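Long-range contacts in cellulose-binding protein, X158 (Saccharophagus degradans, PDB 2X34), which binds the polyisoprenoid ubiquinone-8 in a long pocket through its YceI-like domain, and is implicated in plant cell wall breakdown: residues A[126-131]-A[167-172]; A[42-47]-A[77-82]; A[12-17]-A[28-33]. All coordinates share one frame; numbering follows the deposited sequence. Where two conformers were deposited one is given.

Contact 1 (A[126-131]-A[167-172]); sequences RIMVQN and DFVLFY. With UQ8 (Ubiquinone-8), chain C.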
# COMPACT_ATOMS: atom_id res chain seq x y z
N ARG A 126 -0.25 -11.88 -17.13
CA ARG A 126 -0.41 -10.64 -16.34
C ARG A 126 -1.71 -10.61 -15.58
O ARG A 126 -2.78 -10.92 -16.15
CB ARG A 126 -0.36 -9.43 -17.27
CG ARG A 126 -0.32 -8.03 -16.58
CD ARG A 126 -0.08 -6.93 -17.62
NE ARG A 126 0.10 -5.58 -17.09
CZ ARG A 126 1.24 -5.07 -16.65
NH1 ARG A 126 2.36 -5.79 -16.62
NH2 ARG A 126 1.27 -3.80 -16.26
N ILE A 127 -1.62 -10.18 -14.32
CA ILE A 127 -2.79 -10.00 -13.48
C ILE A 127 -2.77 -8.61 -12.82
O ILE A 127 -1.70 -8.04 -12.57
CB ILE A 127 -2.94 -11.13 -12.40
CG1 ILE A 127 -1.75 -11.16 -11.44
CG2 ILE A 127 -3.08 -12.52 -13.05
CD1 ILE A 127 -2.03 -11.93 -10.15
N MSE A 128 -3.97 -8.08 -12.56
CA MSE A 128 -4.14 -6.79 -11.93
C MSE A 128 -4.83 -7.03 -10.59
O MSE A 128 -5.87 -7.72 -10.53
CB MSE A 128 -5.01 -5.88 -12.81
CG MSE A 128 -5.32 -4.52 -12.20
SE MSE A 128 -6.30 -3.34 -13.37
CE MSE A 128 -7.94 -4.37 -13.53
N VAL A 129 -4.25 -6.47 -9.53
CA VAL A 129 -4.76 -6.64 -8.16
C VAL A 129 -5.00 -5.26 -7.55
O VAL A 129 -4.14 -4.39 -7.57
CB VAL A 129 -3.83 -7.50 -7.30
CG1 VAL A 129 -4.44 -7.76 -5.91
CG2 VAL A 129 -3.52 -8.85 -7.99
N GLN A 130 -6.22 -5.06 -7.07
CA GLN A 130 -6.61 -3.76 -6.54
C GLN A 130 -7.59 -3.94 -5.38
O GLN A 130 -8.22 -5.01 -5.23
CB GLN A 130 -7.12 -2.86 -7.68
CG GLN A 130 -8.41 -3.29 -8.31
CD GLN A 130 -8.67 -2.53 -9.61
OE1 GLN A 130 -8.65 -1.29 -9.63
NE2 GLN A 130 -8.89 -3.25 -10.67
N ASN A 131 -7.64 -2.95 -4.50
CA ASN A 131 -8.59 -3.01 -3.40
C ASN A 131 -10.00 -2.90 -3.99
O ASN A 131 -10.27 -2.00 -4.77
CB ASN A 131 -8.35 -1.94 -2.32
CG ASN A 131 -8.26 -0.53 -2.89
OD1 ASN A 131 -7.39 -0.22 -3.73
ND2 ASN A 131 -9.15 0.35 -2.44
N ASP A 167 -5.54 3.47 -1.60
CA ASP A 167 -5.96 2.80 -2.82
C ASP A 167 -4.75 2.34 -3.59
O ASP A 167 -3.72 3.00 -3.55
CB ASP A 167 -6.78 3.76 -3.67
CG ASP A 167 -8.16 3.95 -3.14
OD1 ASP A 167 -9.00 3.05 -3.36
OD2 ASP A 167 -8.42 5.00 -2.51
N PHE A 168 -4.86 1.21 -4.29
CA PHE A 168 -3.73 0.71 -5.07
C PHE A 168 -4.19 -0.10 -6.26
O PHE A 168 -5.25 -0.71 -6.25
CB PHE A 168 -2.78 -0.14 -4.21
CG PHE A 168 -3.47 -1.25 -3.43
CD1 PHE A 168 -3.68 -2.52 -4.00
CD2 PHE A 168 -3.89 -1.04 -2.12
CE1 PHE A 168 -4.30 -3.53 -3.29
CE2 PHE A 168 -4.52 -2.04 -1.40
CZ PHE A 168 -4.73 -3.29 -2.00
N VAL A 169 -3.40 -0.05 -7.33
CA VAL A 169 -3.57 -0.93 -8.48
C VAL A 169 -2.19 -1.52 -8.76
O VAL A 169 -1.24 -0.78 -9.06
CB VAL A 169 -4.15 -0.18 -9.69
CG1 VAL A 169 -4.27 -1.12 -10.90
CG2 VAL A 169 -5.55 0.46 -9.31
N LEU A 170 -2.09 -2.83 -8.62
CA LEU A 170 -0.83 -3.54 -8.75
C LEU A 170 -0.92 -4.50 -9.91
O LEU A 170 -1.97 -5.14 -10.13
CB LEU A 170 -0.52 -4.37 -7.50
CG LEU A 170 -0.69 -3.66 -6.16
CD1 LEU A 170 -0.65 -4.65 -5.00
CD2 LEU A 170 0.35 -2.58 -6.00
N PHE A 171 0.18 -4.63 -10.64
CA PHE A 171 0.24 -5.52 -11.78
C PHE A 171 1.37 -6.49 -11.50
O PHE A 171 2.53 -6.09 -11.25
CB PHE A 171 0.50 -4.76 -13.09
CG PHE A 171 -0.58 -3.77 -13.45
CD1 PHE A 171 -1.67 -4.15 -14.25
CD2 PHE A 171 -0.53 -2.47 -12.97
CE1 PHE A 171 -2.68 -3.21 -14.60
CE2 PHE A 171 -1.54 -1.54 -13.31
CZ PHE A 171 -2.61 -1.93 -14.12
N TYR A 172 1.03 -7.77 -11.50
CA TYR A 172 1.99 -8.83 -11.28
C TYR A 172 2.14 -9.62 -12.58
O TYR A 172 1.14 -9.85 -13.29
CB TYR A 172 1.53 -9.75 -10.15
CG TYR A 172 1.69 -9.17 -8.78
CD1 TYR A 172 2.87 -9.35 -8.06
CD2 TYR A 172 0.65 -8.46 -8.17
CE1 TYR A 172 3.04 -8.82 -6.79
CE2 TYR A 172 0.82 -7.91 -6.88
CZ TYR A 172 2.01 -8.11 -6.20
OH TYR A 172 2.19 -7.61 -4.92
C45 UQ8 C . -4.46 -11.56 -4.33
C44 UQ8 C . -3.17 -11.56 -5.05
C46 UQ8 C . -3.12 -12.39 -6.32
C43 UQ8 C . -2.08 -10.86 -4.64
C42 UQ8 C . -1.99 -9.98 -3.40
C41 UQ8 C . -1.24 -8.70 -3.81
C39 UQ8 C . -1.04 -7.79 -2.63
C40 UQ8 C . 0.12 -8.11 -1.74
C38 UQ8 C . -1.89 -6.78 -2.40
C37 UQ8 C . -1.78 -5.81 -1.24
C36 UQ8 C . -3.00 -6.01 -0.33
C34 UQ8 C . -3.17 -4.98 0.78
C35 UQ8 C . -4.41 -5.09 1.63
C33 UQ8 C . -2.27 -4.00 0.98
C32 UQ8 C . -2.39 -2.96 2.10
C31 UQ8 C . -2.01 -1.57 1.58
C29 UQ8 C . -1.74 -0.60 2.71
C30 UQ8 C . -2.83 -0.28 3.72
C28 UQ8 C . -0.53 -0.02 2.78
C27 UQ8 C . -0.12 1.01 3.84
C26 UQ8 C . 0.07 2.33 3.07
C24 UQ8 C . 0.61 3.47 3.92
C25 UQ8 C . 2.04 3.47 4.40
C23 UQ8 C . -0.24 4.46 4.20
C22 UQ8 C . 0.05 5.72 5.02
C21 UQ8 C . -0.53 5.57 6.44
C19 UQ8 C . -0.73 6.86 7.21
C20 UQ8 C . -1.43 6.75 8.54
C18 UQ8 C . -0.33 8.06 6.75
C17 UQ8 C . -0.52 9.37 7.53
C16 UQ8 C . -0.78 10.46 6.50
C14 UQ8 C . -1.06 11.89 6.96
C15 UQ8 C . -2.32 12.20 7.73
C13 UQ8 C . -0.16 12.86 6.63
C12 UQ8 C . -0.30 14.34 7.01
C11 UQ8 C . 0.14 15.25 5.84
C9 UQ8 C . -0.11 16.69 6.23
C10 UQ8 C . -1.53 17.20 6.08
C8 UQ8 C . 0.94 17.42 6.66
C7 UQ8 C . 0.92 18.88 7.11
C6 UQ8 C . 1.91 19.66 6.29
C1 UQ8 C . 3.39 19.69 6.51
C1M UQ8 C . 4.09 18.96 7.64
C2 UQ8 C . 4.23 20.50 5.59
O2 UQ8 C . 5.45 20.56 5.75
C3 UQ8 C . 3.65 21.28 4.47
O3 UQ8 C . 4.48 22.00 3.63
C3M UQ8 C . 5.43 22.98 4.08
C4 UQ8 C . 2.18 21.23 4.27
O4 UQ8 C . 1.54 21.87 3.25
C4M UQ8 C . 1.80 23.25 2.96
C5 UQ8 C . 1.35 20.43 5.17
O5 UQ8 C . 0.15 20.38 4.92
O HOH W 1 -8.39 1.88 -5.83

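Contact 2 (A[42-47]-A[77-82]); sequences EAQLVI and TVTVPV. With UQ8 (Ubiquinone-8), chain C.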
# COMPACT_ATOMS: atom_id res chain seq x y z
N GLU A 42 2.84 -17.04 -1.45
CA GLU A 42 2.89 -15.89 -0.57
C GLU A 42 3.15 -14.65 -1.40
O GLU A 42 4.20 -14.53 -2.02
CB GLU A 42 3.92 -16.05 0.54
CG GLU A 42 3.49 -16.96 1.68
CD GLU A 42 2.23 -16.50 2.47
OE1 GLU A 42 1.96 -15.27 2.57
OE2 GLU A 42 1.54 -17.40 3.03
N ALA A 43 2.16 -13.78 -1.45
CA ALA A 43 2.23 -12.56 -2.21
C ALA A 43 2.83 -11.52 -1.30
O ALA A 43 2.52 -11.49 -0.12
CB ALA A 43 0.86 -12.12 -2.68
N GLN A 44 3.69 -10.67 -1.85
CA GLN A 44 4.26 -9.58 -1.06
C GLN A 44 4.22 -8.27 -1.82
O GLN A 44 4.40 -8.24 -3.03
CB GLN A 44 5.69 -9.93 -0.69
CG GLN A 44 6.25 -9.11 0.42
CD GLN A 44 7.50 -9.73 1.02
OE1 GLN A 44 7.45 -10.41 2.06
NE2 GLN A 44 8.61 -9.52 0.35
N LEU A 45 3.96 -7.18 -1.10
CA LEU A 45 4.12 -5.84 -1.64
C LEU A 45 5.04 -5.12 -0.67
O LEU A 45 4.77 -5.07 0.54
CB LEU A 45 2.78 -5.11 -1.73
CG LEU A 45 2.83 -3.64 -2.14
CD1 LEU A 45 3.36 -3.51 -3.56
CD2 LEU A 45 1.45 -2.95 -2.00
N VAL A 46 6.13 -4.57 -1.19
CA VAL A 46 7.06 -3.81 -0.37
C VAL A 46 6.95 -2.34 -0.77
O VAL A 46 7.22 -2.00 -1.92
CB VAL A 46 8.50 -4.30 -0.54
CG1 VAL A 46 9.46 -3.42 0.28
CG2 VAL A 46 8.63 -5.81 -0.14
N ILE A 47 6.56 -1.49 0.19
CA ILE A 47 6.38 -0.07 -0.08
C ILE A 47 7.62 0.71 0.43
O ILE A 47 7.97 0.64 1.60
CB ILE A 47 5.12 0.44 0.63
CG1 ILE A 47 3.91 -0.43 0.24
CG2 ILE A 47 4.89 1.93 0.29
CD1 ILE A 47 2.86 -0.52 1.29
N THR A 77 5.77 -3.54 4.59
CA THR A 77 5.67 -4.79 3.83
C THR A 77 4.29 -5.37 4.05
O THR A 77 3.82 -5.42 5.18
CB THR A 77 6.77 -5.80 4.28
OG1 THR A 77 8.06 -5.22 4.04
CG2 THR A 77 6.70 -7.12 3.52
N VAL A 78 3.63 -5.77 2.96
CA VAL A 78 2.33 -6.42 3.06
C VAL A 78 2.51 -7.84 2.56
O VAL A 78 3.08 -8.03 1.50
CB VAL A 78 1.26 -5.75 2.20
CG1 VAL A 78 -0.12 -6.45 2.41
CG2 VAL A 78 1.15 -4.27 2.53
N THR A 79 2.00 -8.80 3.31
CA THR A 79 2.09 -10.21 2.94
C THR A 79 0.71 -10.83 2.96
O THR A 79 -0.08 -10.57 3.87
CB THR A 79 2.99 -10.99 3.91
OG1 THR A 79 2.44 -10.89 5.23
CG2 THR A 79 4.41 -10.43 3.89
N VAL A 80 0.42 -11.62 1.94
CA VAL A 80 -0.93 -12.15 1.71
C VAL A 80 -0.78 -13.54 1.15
O VAL A 80 -0.14 -13.70 0.10
CB VAL A 80 -1.66 -11.32 0.63
CG1 VAL A 80 -3.08 -11.83 0.43
CG2 VAL A 80 -1.66 -9.80 0.97
N PRO A 81 -1.37 -14.55 1.81
CA PRO A 81 -1.36 -15.90 1.21
C PRO A 81 -2.29 -15.92 0.05
O PRO A 81 -3.36 -15.31 0.11
CB PRO A 81 -1.90 -16.80 2.32
CG PRO A 81 -2.74 -15.90 3.15
CD PRO A 81 -2.13 -14.53 3.08
N VAL A 82 -1.90 -16.60 -1.01
CA VAL A 82 -2.67 -16.61 -2.25
C VAL A 82 -2.84 -18.06 -2.72
O VAL A 82 -1.94 -18.88 -2.50
CB VAL A 82 -1.90 -15.74 -3.28
CG1 VAL A 82 -2.27 -16.06 -4.68
CG2 VAL A 82 -2.12 -14.23 -2.94
C45 UQ8 C . -4.46 -11.56 -4.33
C44 UQ8 C . -3.17 -11.56 -5.05
C46 UQ8 C . -3.12 -12.39 -6.32
C43 UQ8 C . -2.08 -10.86 -4.64
C42 UQ8 C . -1.99 -9.98 -3.40
C41 UQ8 C . -1.24 -8.70 -3.81
C39 UQ8 C . -1.04 -7.79 -2.63
C40 UQ8 C . 0.12 -8.11 -1.74
C38 UQ8 C . -1.89 -6.78 -2.40
C37 UQ8 C . -1.78 -5.81 -1.24
C36 UQ8 C . -3.00 -6.01 -0.33
C34 UQ8 C . -3.17 -4.98 0.78
C35 UQ8 C . -4.41 -5.09 1.63
C33 UQ8 C . -2.27 -4.00 0.98
C32 UQ8 C . -2.39 -2.96 2.10
C31 UQ8 C . -2.01 -1.57 1.58
C29 UQ8 C . -1.74 -0.60 2.71
C30 UQ8 C . -2.83 -0.28 3.72
C28 UQ8 C . -0.53 -0.02 2.78
C27 UQ8 C . -0.12 1.01 3.84
C26 UQ8 C . 0.07 2.33 3.07
C24 UQ8 C . 0.61 3.47 3.92
C25 UQ8 C . 2.04 3.47 4.40
C23 UQ8 C . -0.24 4.46 4.20
C22 UQ8 C . 0.05 5.72 5.02
C21 UQ8 C . -0.53 5.57 6.44
C19 UQ8 C . -0.73 6.86 7.21
C20 UQ8 C . -1.43 6.75 8.54
C18 UQ8 C . -0.33 8.06 6.75
C17 UQ8 C . -0.52 9.37 7.53
C16 UQ8 C . -0.78 10.46 6.50
C14 UQ8 C . -1.06 11.89 6.96
C15 UQ8 C . -2.32 12.20 7.73
C13 UQ8 C . -0.16 12.86 6.63
C12 UQ8 C . -0.30 14.34 7.01
C11 UQ8 C . 0.14 15.25 5.84
C9 UQ8 C . -0.11 16.69 6.23
C10 UQ8 C . -1.53 17.20 6.08
C8 UQ8 C . 0.94 17.42 6.66
C7 UQ8 C . 0.92 18.88 7.11
C6 UQ8 C . 1.91 19.66 6.29
C1 UQ8 C . 3.39 19.69 6.51
C1M UQ8 C . 4.09 18.96 7.64
C2 UQ8 C . 4.23 20.50 5.59
O2 UQ8 C . 5.45 20.56 5.75
C3 UQ8 C . 3.65 21.28 4.47
O3 UQ8 C . 4.48 22.00 3.63
C3M UQ8 C . 5.43 22.98 4.08
C4 UQ8 C . 2.18 21.23 4.27
O4 UQ8 C . 1.54 21.87 3.25
C4M UQ8 C . 1.80 23.25 2.96
C5 UQ8 C . 1.35 20.43 5.17
O5 UQ8 C . 0.15 20.38 4.92

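Contact 3 (A[12-17]-A[28-33]); sequences SFLNFV and HRFDVL. With UQ8 (Ubiquinone-8), chain C.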
# COMPACT_ATOMS: atom_id res chain seq x y z
N SER A 12 2.55 -0.09 -11.41
CA SER A 12 1.75 -0.26 -10.20
C SER A 12 1.78 1.05 -9.39
O SER A 12 2.77 1.77 -9.43
CB SER A 12 2.34 -1.41 -9.37
OG SER A 12 2.31 -2.67 -10.05
N PHE A 13 0.72 1.34 -8.64
CA PHE A 13 0.70 2.52 -7.78
C PHE A 13 -0.03 2.24 -6.48
O PHE A 13 -0.85 1.34 -6.39
CB PHE A 13 0.10 3.75 -8.49
CG PHE A 13 -1.40 3.70 -8.70
CD1 PHE A 13 -2.28 4.02 -7.68
CD2 PHE A 13 -1.91 3.38 -9.94
CE1 PHE A 13 -3.66 3.99 -7.88
CE2 PHE A 13 -3.30 3.34 -10.14
CZ PHE A 13 -4.16 3.65 -9.11
N LEU A 14 0.34 2.99 -5.46
CA LEU A 14 -0.36 2.98 -4.20
C LEU A 14 -0.39 4.40 -3.65
O LEU A 14 0.66 5.05 -3.47
CB LEU A 14 0.25 2.01 -3.21
CG LEU A 14 -0.45 1.93 -1.85
CD1 LEU A 14 -0.17 0.58 -1.18
CD2 LEU A 14 -0.03 3.09 -0.95
N ASN A 15 -1.62 4.87 -3.44
CA ASN A 15 -1.90 6.24 -3.04
C ASN A 15 -2.47 6.24 -1.62
O ASN A 15 -3.02 5.23 -1.15
CB ASN A 15 -2.96 6.87 -3.98
CG ASN A 15 -2.47 7.04 -5.41
OD1 ASN A 15 -1.27 7.05 -5.70
ND2 ASN A 15 -3.43 7.20 -6.32
N PHE A 16 -2.33 7.36 -0.93
CA PHE A 16 -3.04 7.56 0.34
C PHE A 16 -3.51 9.00 0.46
O PHE A 16 -2.94 9.88 -0.18
CB PHE A 16 -2.20 7.14 1.55
CG PHE A 16 -0.92 7.91 1.72
CD1 PHE A 16 -0.81 8.92 2.67
CD2 PHE A 16 0.20 7.57 0.97
CE1 PHE A 16 0.37 9.62 2.84
CE2 PHE A 16 1.38 8.27 1.12
CZ PHE A 16 1.47 9.29 2.06
N VAL A 17 -4.54 9.23 1.26
CA VAL A 17 -5.20 10.52 1.27
C VAL A 17 -5.17 11.15 2.67
O VAL A 17 -5.61 10.54 3.65
CB VAL A 17 -6.65 10.41 0.74
CG1 VAL A 17 -7.35 11.79 0.76
CG2 VAL A 17 -6.68 9.79 -0.68
N HIS A 28 -1.51 11.51 -1.92
CA HIS A 28 -0.06 11.31 -1.98
C HIS A 28 0.24 9.92 -2.53
O HIS A 28 -0.63 9.04 -2.53
CB HIS A 28 0.55 11.47 -0.59
CG HIS A 28 -0.01 12.61 0.19
ND1 HIS A 28 0.19 13.93 -0.19
CD2 HIS A 28 -0.79 12.64 1.29
CE1 HIS A 28 -0.44 14.72 0.67
NE2 HIS A 28 -1.04 13.96 1.57
N ARG A 29 1.45 9.71 -2.98
CA ARG A 29 1.83 8.41 -3.54
C ARG A 29 3.20 7.98 -3.00
O ARG A 29 3.96 8.79 -2.45
CB ARG A 29 1.84 8.47 -5.09
CG ARG A 29 2.81 9.49 -5.67
CD ARG A 29 2.86 9.47 -7.21
NE ARG A 29 3.84 10.43 -7.76
CZ ARG A 29 4.36 10.38 -8.99
NH1 ARG A 29 4.04 9.41 -9.84
NH2 ARG A 29 5.23 11.32 -9.38
N PHE A 30 3.45 6.67 -3.09
CA PHE A 30 4.79 6.10 -2.96
C PHE A 30 5.24 5.77 -4.36
O PHE A 30 4.60 4.98 -5.06
CB PHE A 30 4.78 4.86 -2.05
CG PHE A 30 4.38 5.16 -0.63
CD1 PHE A 30 5.27 5.77 0.24
CD2 PHE A 30 3.11 4.86 -0.16
CE1 PHE A 30 4.93 6.05 1.56
CE2 PHE A 30 2.75 5.15 1.14
CZ PHE A 30 3.65 5.75 2.01
N ASP A 31 6.32 6.42 -4.79
CA ASP A 31 6.83 6.28 -6.15
C ASP A 31 7.59 4.96 -6.39
O ASP A 31 7.84 4.59 -7.54
CB ASP A 31 7.70 7.47 -6.52
CG ASP A 31 6.89 8.75 -6.71
OD1 ASP A 31 5.67 8.64 -6.96
OD2 ASP A 31 7.46 9.84 -6.57
N VAL A 32 7.96 4.25 -5.32
CA VAL A 32 8.70 3.03 -5.47
C VAL A 32 8.03 1.89 -4.70
O VAL A 32 7.91 1.96 -3.47
CB VAL A 32 10.16 3.18 -4.99
CG1 VAL A 32 10.88 1.84 -5.12
CG2 VAL A 32 10.91 4.27 -5.73
N LEU A 33 7.57 0.88 -5.43
CA LEU A 33 7.01 -0.35 -4.91
C LEU A 33 7.78 -1.51 -5.52
O LEU A 33 8.22 -1.45 -6.69
CB LEU A 33 5.52 -0.52 -5.30
CG LEU A 33 4.59 0.68 -5.09
CD1 LEU A 33 3.21 0.52 -5.81
CD2 LEU A 33 4.40 0.88 -3.59
C45 UQ8 C . -4.46 -11.56 -4.33
C44 UQ8 C . -3.17 -11.56 -5.05
C46 UQ8 C . -3.12 -12.39 -6.32
C43 UQ8 C . -2.08 -10.86 -4.64
C42 UQ8 C . -1.99 -9.98 -3.40
C41 UQ8 C . -1.24 -8.70 -3.81
C39 UQ8 C . -1.04 -7.79 -2.63
C40 UQ8 C . 0.12 -8.11 -1.74
C38 UQ8 C . -1.89 -6.78 -2.40
C37 UQ8 C . -1.78 -5.81 -1.24
C36 UQ8 C . -3.00 -6.01 -0.33
C34 UQ8 C . -3.17 -4.98 0.78
C35 UQ8 C . -4.41 -5.09 1.63
C33 UQ8 C . -2.27 -4.00 0.98
C32 UQ8 C . -2.39 -2.96 2.10
C31 UQ8 C . -2.01 -1.57 1.58
C29 UQ8 C . -1.74 -0.60 2.71
C30 UQ8 C . -2.83 -0.28 3.72
C28 UQ8 C . -0.53 -0.02 2.78
C27 UQ8 C . -0.12 1.01 3.84
C26 UQ8 C . 0.07 2.33 3.07
C24 UQ8 C . 0.61 3.47 3.92
C25 UQ8 C . 2.04 3.47 4.40
C23 UQ8 C . -0.24 4.46 4.20
C22 UQ8 C . 0.05 5.72 5.02
C21 UQ8 C . -0.53 5.57 6.44
C19 UQ8 C . -0.73 6.86 7.21
C20 UQ8 C . -1.43 6.75 8.54
C18 UQ8 C . -0.33 8.06 6.75
C17 UQ8 C . -0.52 9.37 7.53
C16 UQ8 C . -0.78 10.46 6.50
C14 UQ8 C . -1.06 11.89 6.96
C15 UQ8 C . -2.32 12.20 7.73
C13 UQ8 C . -0.16 12.86 6.63
C12 UQ8 C . -0.30 14.34 7.01
C11 UQ8 C . 0.14 15.25 5.84
C9 UQ8 C . -0.11 16.69 6.23
C10 UQ8 C . -1.53 17.20 6.08
C8 UQ8 C . 0.94 17.42 6.66
C7 UQ8 C . 0.92 18.88 7.11
C6 UQ8 C . 1.91 19.66 6.29
C1 UQ8 C . 3.39 19.69 6.51
C1M UQ8 C . 4.09 18.96 7.64
C2 UQ8 C . 4.23 20.50 5.59
O2 UQ8 C . 5.45 20.56 5.75
C3 UQ8 C . 3.65 21.28 4.47
O3 UQ8 C . 4.48 22.00 3.63
C3M UQ8 C . 5.43 22.98 4.08
C4 UQ8 C . 2.18 21.23 4.27
O4 UQ8 C . 1.54 21.87 3.25
C4M UQ8 C . 1.80 23.25 2.96
C5 UQ8 C . 1.35 20.43 5.17
O5 UQ8 C . 0.15 20.38 4.92
O HOH W 2 4.83 3.40 -7.91
O HOH W 3 2.50 4.82 -6.45

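Contact 1 (A[126-131]-A[167-172])
Four backbone hydrogen bonds join 126-131 to 167-172 as antiparallel neighbours, two in the I127–Y172 pair and two in the V129–L170 pair; the shortest runs from V129 N to L170 O at 2.7 Å. At the end of the pairing N131 takes over with its side chain. With chi1 at 53°, its CG sits between its own N and carbonyl carbon, which turns the amide across to the other strand: OD1 accepts from F168 N at 3.0 Å, and ND2 donates almost straight to D167 OD1 at 2.9 Å, reaching it from above the carboxylate plane. A water donates to both N131 OD1 and D167 OD1. A leucine in place of N131 would probably leave F168 N and D167 OD1 without these partners and let the carboxylate turn.

Among the aromatic contacts, F171 CB lies over the R126 guanidinium face, toward its rim, and NH2 approaches the ring obliquely, 3.4 Å from F171 CG, while salt bridges to E173 and D8 hold NH1. M128, a selenomethionine, makes an oblique Met-aromatic contact, SE 3.8 Å from F171 CE1. On the other face V129, F168, L170 and Y172 meet the ubiquinone tail, F168 CZ lying 3.6 Å from C34. Strand 109-121 flanks 126-131, and strand 3-20 pairs with 167-172 on its far side.

Contact 2 (A[42-47]-A[77-82])
A chi1 of -164° sets Q44 CG opposite its own backbone N and carries the extended chain across to T77, where OE1 is 3.7 Å from T77 CG2. In V78 the same kind of torsion (chi1 -177°) directs CG1 to the lipid, while CG2, beside the backbone N, also touches it.

The two segments are adjacent antiparallel strands in the curled beta-sheet of the YceI-like fold, which wraps round the isoprenoid tail. A43–V80 and L45–V78 are the hydrogen-bonded pairs, with two N-H to O bonds each; A43 N to V80 O measures 2.8 Å. Between them sits the non-hydrogen-bonded pair Q44–T79, and the side chains alternate accordingly. E42, Q44, V46, T77, T79 and P81 share one face, where the bent E42 chain lays its carboxylate over P81, OE2 3.6 Å from CB.

The opposite face is wholly apolar and lines the pocket. The A43 methyl lies against the tail, CB 3.6 Å from ubiquinone C42. V80 CG2 meets the branch methyl C40, and I47 CD1 reaches C28 farther along the tail. Strand 24-38 borders 42-47 and strand 95-106 borders 77-82. Where the second strand gives way to loop, V82 CG2 touches both A43 CB, at 3.7 Å, and ubiquinone C44, at 3.6 Å.

Contact 3 (A[12-17]-A[28-33])
F16 packs its ring against H28 and F30 on the inner side of the hairpin formed by strands 3-20 and 24-38. Its chi1 of 61° holds CG between the backbone N and the carbonyl carbon, a rotation that swings the ring over to the partner strand. There H28 CB lies over one face in a CH-pi contact, 3.8 Å from the F16 ring centroid, and C22 of the ubiquinone tail covers the opposite face, so the phenyl is sandwiched between protein and lipid. The H28 imidazole itself stands obliquely to the phenyl, planes 53° apart; its NE2 is held by S18 OG.

F30 comes to the same ring from another direction. With CG beside its backbone N, it brings CE2 to 3.4 Å from F16 CE2; the planes, 27° apart, are displaced so that little of one ring covers the other. L14 CD2 meets the F30 ring at its edge, 3.7 Å from CD2, and L14 CD1 turns to the isoprenoid chain, as does F30 CZ.

On the other face, N15 OD1 rests 3.5 Å from R29 CB. The extended R29 chain carries its guanidinium away from 12-17 to a salt bridge in which NE lies near D31 OD1, but no N-H points at that oxygen, so charge alone draws them together.

The backbone bonds are the F16–H28 pair and F30 N to L14 O, the latter long at 3.2 Å. Beyond it the chains diverge: a water accepts from L14 N, while L33 CD1 packs on the F13 backbone and on L14. Strand 163-173 pairs along the other edge of 12-17; strand 52-53 borders 28-33, with V52 against both F16 and F30, and I47 of strand 42-48 packs on L14 and F30.

All three contacts belong to one curled antiparallel sheet and touch the same ubiquinone-8: contacts 1 and 2 hold the same far part of the tail, and contact 3 meets it nearer the quinone head. Contacts 1 and 3 are direct neighbours, centres about 12 Å apart: strand 163-173 pairs with strand 3-20, V169 O lying 2.9 Å from F13 N. Contact 2 faces contact 1 across the pocket, again with centres about 12 Å apart, and Y172 OH reaches Q44 O at 3.0 Å, a probable hydrogen bond. Contacts 2 and 3, about 16 Å between centres, meet where I47 CG2 lies 3.4 Å from F30 CG. L45 and L14 join this core. R62 and K20 hydrogen-bond the ubiquinone outside all three contacts.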